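Local coordinates for erythrocyte binding antigen 140 (Plasmodium falciparum, PDB 4GF2), which probably binds a sialic acid-bearing receptor, glycophorin C, on the host erythrocyte through the region containing its two Duffy binding-like domains during parasite invasion, at residues Glu388-Leu402 with Val453-Cys467. The protein carries 3 engineered substitutions. Numbering follows the deposited sequence.
Sequences ENALCSIIQNSYADL and VWKVMSAVLKNKETC
Trp454 drives the edge of its six-membered ring at one face of Tyr399, a T-shaped pair with centroids 5.2 Å apart and planes at 63°. Tyr399 CG lies anti to the backbone N (chi1 170°), which swings the ring across to helix 435-457. Val453 CG1 meets the ring edge in plane, 3.7 Å from Tyr399 CE1. Met457 is a knob among Ile395, Ser398, Tyr399 and Leu402. The bent end of its chain carries CE to the backbone, 3.7 Å from Ile395 O, while SD makes a Met-aromatic contact at the Tyr399 edge. Beyond the tyrosine, Gln396 CG rests 3.5 Å from Trp454 CH2, and Gln396 NE2 hydrogen-bonds to Lys468 O. Tyr470 of helix 470-475 stacks on Trp454. Ile395 splits its branches: CG2 meets Trp454 and Met457, CD1 meets Val460, and CG1 passes Leu461. A disulfide, Cys392 SG to Cys467 SG at 2.0 Å, then locks the helix to the loop. The solvent side, past Leu461, is looser. There Asn463 ND2 donates to the syn side of Glu388 OE2 at 3.0 Å, with the amide turned 73° from the carboxylate. Lys462 lays CB against the same oxygen but leads its amine away. This roughly antiparallel helix packing, with a disulfide tying the following loop back to the first helix, belongs to the cysteine-rich, mainly helical Duffy binding-like fold, here in the second such domain of the chain.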
loop_
_atom_site.group_PDB
_atom_site.type_symbol
_atom_site.label_atom_id
_atom_site.label_comp_id
_atom_site.label_asym_id
_atom_site.label_seq_id
_atom_site.Cartn_x
_atom_site.Cartn_y
_atom_site.Cartn_z
ATOM N N GLU A 388 -30.912 14.928 5.826
ATOM C CA GLU A 388 -30.195 13.747 5.353
ATOM C C GLU A 388 -30.046 13.714 3.837
ATOM O O GLU A 388 -28.961 13.446 3.323
ATOM C CB GLU A 388 -30.907 12.472 5.812
ATOM C CG GLU A 388 -30.522 12.011 7.204
ATOM C CD GLU A 388 -31.237 10.737 7.607
ATOM O OE1 GLU A 388 -32.201 10.350 6.913
ATOM O OE2 GLU A 388 -30.834 10.122 8.617
ATOM N N ASN A 389 -31.139 13.973 3.127
ATOM C CA ASN A 389 -31.145 13.890 1.672
ATOM C C ASN A 389 -30.197 14.899 1.025
ATOM O O ASN A 389 -29.576 14.611 0.002
ATOM C CB ASN A 389 -32.563 14.084 1.135
ATOM C CG ASN A 389 -33.532 13.041 1.661
ATOM O OD1 ASN A 389 -33.123 11.968 2.106
ATOM N ND2 ASN A 389 -34.824 13.350 1.610
ATOM N N ALA A 390 -30.086 16.079 1.627
ATOM C CA ALA A 390 -29.213 17.123 1.108
ATOM C C ALA A 390 -27.760 16.764 1.388
ATOM O O ALA A 390 -26.925 16.765 0.484
ATOM C CB ALA A 390 -29.559 18.463 1.735
ATOM N N LEU A 391 -27.465 16.461 2.648
ATOM C CA LEU A 391 -26.126 16.039 3.034
ATOM C C LEU A 391 -25.685 14.896 2.137
ATOM O O LEU A 391 -24.550 14.864 1.661
ATOM C CB LEU A 391 -26.105 15.586 4.491
ATOM C CG LEU A 391 -25.323 16.478 5.451
ATOM C CD1 LEU A 391 -25.512 15.999 6.883
ATOM C CD2 LEU A 391 -23.849 16.498 5.077
ATOM N N CYS A 392 -26.597 13.959 1.908
ATOM C CA CYS A 392 -26.317 12.816 1.053
ATOM C C CYS A 392 -25.857 13.268 -0.328
ATOM O O CYS A 392 -24.814 12.833 -0.812
ATOM C CB CYS A 392 -27.555 11.934 0.913
ATOM S SG CYS A 392 -27.362 10.624 -0.308
ATOM N N SER A 393 -26.638 14.138 -0.961
ATOM C CA SER A 393 -26.329 14.583 -2.315
ATOM C C SER A 393 -25.045 15.416 -2.369
ATOM O O SER A 393 -24.302 15.349 -3.345
ATOM C CB SER A 393 -27.508 15.356 -2.917
ATOM O OG SER A 393 -27.904 16.437 -2.094
ATOM N N ILE A 394 -24.777 16.185 -1.319
ATOM C CA ILE A 394 -23.567 17.001 -1.264
ATOM C C ILE A 394 -22.310 16.135 -1.201
ATOM O O ILE A 394 -21.281 16.479 -1.785
ATOM C CB ILE A 394 -23.579 17.946 -0.050
ATOM C CG1 ILE A 394 -24.639 19.030 -0.237
ATOM C CG2 ILE A 394 -22.216 18.588 0.133
ATOM C CD1 ILE A 394 -24.796 19.948 0.956
ATOM N N ILE A 395 -22.390 15.021 -0.479
ATOM C CA ILE A 395 -21.264 14.101 -0.369
ATOM C C ILE A 395 -21.019 13.438 -1.716
ATOM O O ILE A 395 -19.874 13.236 -2.123
ATOM C CB ILE A 395 -21.519 13.014 0.699
ATOM C CG1 ILE A 395 -21.504 13.622 2.104
ATOM C CG2 ILE A 395 -20.483 11.902 0.603
ATOM C CD1 ILE A 395 -20.168 14.202 2.515
ATOM N N GLN A 396 -22.103 13.107 -2.410
ATOM C CA GLN A 396 -22.001 12.457 -3.710
ATOM C C GLN A 396 -21.412 13.397 -4.754
ATOM O O GLN A 396 -20.712 12.953 -5.662
ATOM C CB GLN A 396 -23.367 11.947 -4.172
ATOM C CG GLN A 396 -23.810 10.675 -3.480
ATOM C CD GLN A 396 -25.029 10.046 -4.134
ATOM O OE1 GLN A 396 -25.478 10.485 -5.193
ATOM N NE2 GLN A 396 -25.569 9.011 -3.504
ATOM N N ASN A 397 -21.698 14.691 -4.628
ATOM C CA ASN A 397 -21.125 15.685 -5.535
ATOM C C ASN A 397 -19.596 15.624 -5.539
ATOM O O ASN A 397 -18.973 15.517 -6.598
ATOM C CB ASN A 397 -21.591 17.101 -5.171
ATOM C CG ASN A 397 -23.038 17.367 -5.562
ATOM O OD1 ASN A 397 -23.595 16.701 -6.438
ATOM N ND2 ASN A 397 -23.648 18.359 -4.921
ATOM N N SER A 398 -18.991 15.682 -4.358
ATOM C CA SER A 398 -17.534 15.651 -4.259
ATOM C C SER A 398 -16.984 14.266 -4.586
ATOM O O SER A 398 -15.917 14.133 -5.183
ATOM C CB SER A 398 -17.077 16.100 -2.872
ATOM O OG SER A 398 -17.258 17.499 -2.724
ATOM N N TYR A 399 -17.721 13.233 -4.200
ATOM C CA TYR A 399 -17.369 11.871 -4.570
ATOM C C TYR A 399 -17.228 11.745 -6.086
ATOM O O TYR A 399 -16.243 11.204 -6.589
ATOM C CB TYR A 399 -18.439 10.904 -4.071
ATOM C CG TYR A 399 -18.283 9.503 -4.607
ATOM C CD1 TYR A 399 -17.191 8.727 -4.251
ATOM C CD2 TYR A 399 -19.229 8.956 -5.465
ATOM C CE1 TYR A 399 -17.040 7.446 -4.734
ATOM C CE2 TYR A 399 -19.086 7.670 -5.951
ATOM C CZ TYR A 399 -17.988 6.920 -5.582
ATOM O OH TYR A 399 -17.833 5.640 -6.057
ATOM N N ALA A 400 -18.223 12.247 -6.810
ATOM C CA ALA A 400 -18.232 12.159 -8.265
ATOM C C ALA A 400 -17.118 13.006 -8.885
ATOM O O ALA A 400 -16.534 12.629 -9.900
ATOM C CB ALA A 400 -19.582 12.589 -8.804
ATOM N N ASP A 401 -16.831 14.156 -8.284
ATOM C CA ASP A 401 -15.756 15.006 -8.774
ATOM C C ASP A 401 -14.422 14.289 -8.618
ATOM O O ASP A 401 -13.556 14.371 -9.489
ATOM C CB ASP A 401 -15.719 16.338 -8.025
ATOM C CG ASP A 401 -16.750 17.328 -8.533
ATOM O OD1 ASP A 401 -17.256 17.155 -9.662
ATOM O OD2 ASP A 401 -17.042 18.297 -7.804
ATOM N N LEU A 402 -14.257 13.585 -7.504
ATOM C CA LEU A 402 -13.033 12.832 -7.269
ATOM C C LEU A 402 -12.873 11.782 -8.352
ATOM O O LEU A 402 -11.788 11.613 -8.912
ATOM C CB LEU A 402 -13.061 12.171 -5.895
ATOM C CG LEU A 402 -12.903 13.122 -4.711
ATOM C CD1 LEU A 402 -13.238 12.416 -3.406
ATOM C CD2 LEU A 402 -11.495 13.679 -4.669
ATOM N N VAL A 453 -13.804 4.080 -1.579
ATOM C CA VAL A 453 -13.856 5.531 -1.511
ATOM C C VAL A 453 -15.224 5.952 -0.988
ATOM O O VAL A 453 -15.329 6.807 -0.111
ATOM C CB VAL A 453 -13.600 6.178 -2.885
ATOM C CG1 VAL A 453 -13.876 7.676 -2.830
ATOM C CG2 VAL A 453 -12.173 5.914 -3.337
ATOM N N TRP A 454 -16.276 5.340 -1.519
ATOM C CA TRP A 454 -17.619 5.670 -1.071
ATOM C C TRP A 454 -17.851 5.220 0.368
ATOM O O TRP A 454 -18.553 5.887 1.127
ATOM C CB TRP A 454 -18.681 5.046 -1.973
ATOM C CG TRP A 454 -20.047 5.319 -1.452
ATOM C CD1 TRP A 454 -20.912 4.423 -0.902
ATOM C CD2 TRP A 454 -20.695 6.594 -1.392
ATOM N NE1 TRP A 454 -22.067 5.059 -0.518
ATOM C CE2 TRP A 454 -21.958 6.392 -0.809
ATOM C CE3 TRP A 454 -20.331 7.885 -1.782
ATOM C CZ2 TRP A 454 -22.859 7.431 -0.607
ATOM C CZ3 TRP A 454 -21.225 8.914 -1.582
ATOM C CH2 TRP A 454 -22.475 8.682 -1.000
ATOM N N LYS A 455 -17.268 4.083 0.735
ATOM C CA LYS A 455 -17.406 3.562 2.091
ATOM C C LYS A 455 -16.937 4.575 3.127
ATOM O O LYS A 455 -17.631 4.827 4.112
ATOM C CB LYS A 455 -16.623 2.257 2.256
ATOM C CG LYS A 455 -17.389 1.014 1.833
ATOM C CD LYS A 455 -16.561 -0.249 2.020
ATOM C CE LYS A 455 -17.374 -1.489 1.689
ATOM N NZ LYS A 455 -16.577 -2.738 1.823
ATOM N N VAL A 456 -15.760 5.158 2.908
ATOM C CA VAL A 456 -15.192 6.076 3.889
ATOM C C VAL A 456 -15.917 7.419 3.890
ATOM O O VAL A 456 -16.052 8.050 4.937
ATOM C CB VAL A 456 -13.666 6.298 3.685
ATOM C CG1 VAL A 456 -12.918 4.977 3.777
ATOM C CG2 VAL A 456 -13.380 6.984 2.364
ATOM N N MET A 457 -16.393 7.852 2.727
ATOM C CA MET A 457 -17.094 9.129 2.634
ATOM C C MET A 457 -18.496 9.023 3.212
ATOM O O MET A 457 -19.012 9.983 3.779
ATOM C CB MET A 457 -17.173 9.603 1.182
ATOM C CG MET A 457 -15.832 9.984 0.575
ATOM S SD MET A 457 -16.021 10.749 -1.049
ATOM C CE MET A 457 -16.599 12.381 -0.601
ATOM N N SER A 458 -19.107 7.852 3.069
ATOM C CA SER A 458 -20.472 7.641 3.525
ATOM C C SER A 458 -20.538 7.465 5.037
ATOM O O SER A 458 -21.626 7.417 5.618
ATOM C CB SER A 458 -21.076 6.415 2.837
ATOM O OG SER A 458 -20.355 5.237 3.154
ATOM N N ALA A 459 -19.373 7.372 5.669
ATOM C CA ALA A 459 -19.297 7.132 7.105
ATOM C C ALA A 459 -19.782 8.326 7.922
ATOM O O ALA A 459 -20.113 8.184 9.097
ATOM C CB ALA A 459 -17.878 6.779 7.498
ATOM N N VAL A 460 -19.822 9.502 7.303
ATOM C CA VAL A 460 -20.230 10.710 8.017
ATOM C C VAL A 460 -21.735 10.968 7.935
ATOM O O VAL A 460 -22.219 11.985 8.435
ATOM C CB VAL A 460 -19.487 11.950 7.493
ATOM C CG1 VAL A 460 -17.985 11.730 7.555
ATOM C CG2 VAL A 460 -19.929 12.282 6.073
ATOM N N LEU A 461 -22.472 10.047 7.322
ATOM C CA LEU A 461 -23.914 10.210 7.149
ATOM C C LEU A 461 -24.720 9.316 8.090
ATOM O O LEU A 461 -24.377 8.153 8.300
ATOM C CB LEU A 461 -24.306 9.885 5.708
ATOM C CG LEU A 461 -23.652 10.727 4.616
ATOM C CD1 LEU A 461 -23.885 10.088 3.259
ATOM C CD2 LEU A 461 -24.187 12.149 4.637
ATOM N N LYS A 462 -25.795 9.863 8.650
ATOM C CA LYS A 462 -26.756 9.058 9.391
ATOM C C LYS A 462 -27.447 8.138 8.396
ATOM O O LYS A 462 -27.687 8.530 7.254
ATOM C CB LYS A 462 -27.794 9.945 10.080
ATOM C CG LYS A 462 -27.228 10.935 11.083
ATOM C CD LYS A 462 -28.335 11.803 11.667
ATOM C CE LYS A 462 -27.795 12.841 12.634
ATOM N NZ LYS A 462 -28.873 13.730 13.152
ATOM N N ASN A 463 -27.769 6.920 8.824
ATOM C CA ASN A 463 -28.384 5.944 7.933
ATOM C C ASN A 463 -27.715 5.968 6.564
ATOM O O ASN A 463 -28.239 6.554 5.618
ATOM C CB ASN A 463 -29.882 6.223 7.781
ATOM C CG ASN A 463 -30.628 6.159 9.101
ATOM O OD1 ASN A 463 -30.979 5.079 9.577
ATOM N ND2 ASN A 463 -30.882 7.320 9.696
ATOM N N LYS A 464 -26.555 5.327 6.465
ATOM C CA LYS A 464 -25.750 5.373 5.248
ATOM C C LYS A 464 -26.521 4.853 4.037
ATOM O O LYS A 464 -26.432 5.420 2.949
ATOM C CB LYS A 464 -24.458 4.570 5.431
ATOM C CG LYS A 464 -23.661 4.950 6.673
ATOM C CD LYS A 464 -22.202 4.524 6.565
ATOM C CE LYS A 464 -22.060 3.028 6.349
ATOM N NZ LYS A 464 -20.638 2.637 6.137
ATOM N N GLU A 465 -27.284 3.781 4.227
ATOM C CA GLU A 465 -28.023 3.165 3.127
ATOM C C GLU A 465 -29.153 4.056 2.612
ATOM O O GLU A 465 -29.820 3.720 1.635
ATOM C CB GLU A 465 -28.578 1.804 3.549
ATOM C CG GLU A 465 -27.504 0.759 3.809
ATOM C CD GLU A 465 -28.077 -0.631 4.011
ATOM O OE1 GLU A 465 -29.305 -0.799 3.858
ATOM O OE2 GLU A 465 -27.296 -1.556 4.320
ATOM N N THR A 466 -29.371 5.187 3.274
ATOM C CA THR A 466 -30.300 6.192 2.775
ATOM C C THR A 466 -29.744 6.801 1.493
ATOM O O THR A 466 -30.494 7.252 0.626
ATOM C CB THR A 466 -30.512 7.318 3.807
ATOM O OG1 THR A 466 -31.085 6.775 5.003
ATOM C CG2 THR A 466 -31.430 8.399 3.250
ATOM N N CYS A 467 -28.419 6.803 1.383
ATOM C CA CYS A 467 -27.728 7.410 0.253
ATOM C C CYS A 467 -27.469 6.375 -0.840
ATOM O O CYS A 467 -26.657 5.466 -0.670
ATOM C CB CYS A 467 -26.412 8.011 0.731
ATOM S SG CYS A 467 -25.792 9.337 -0.294
#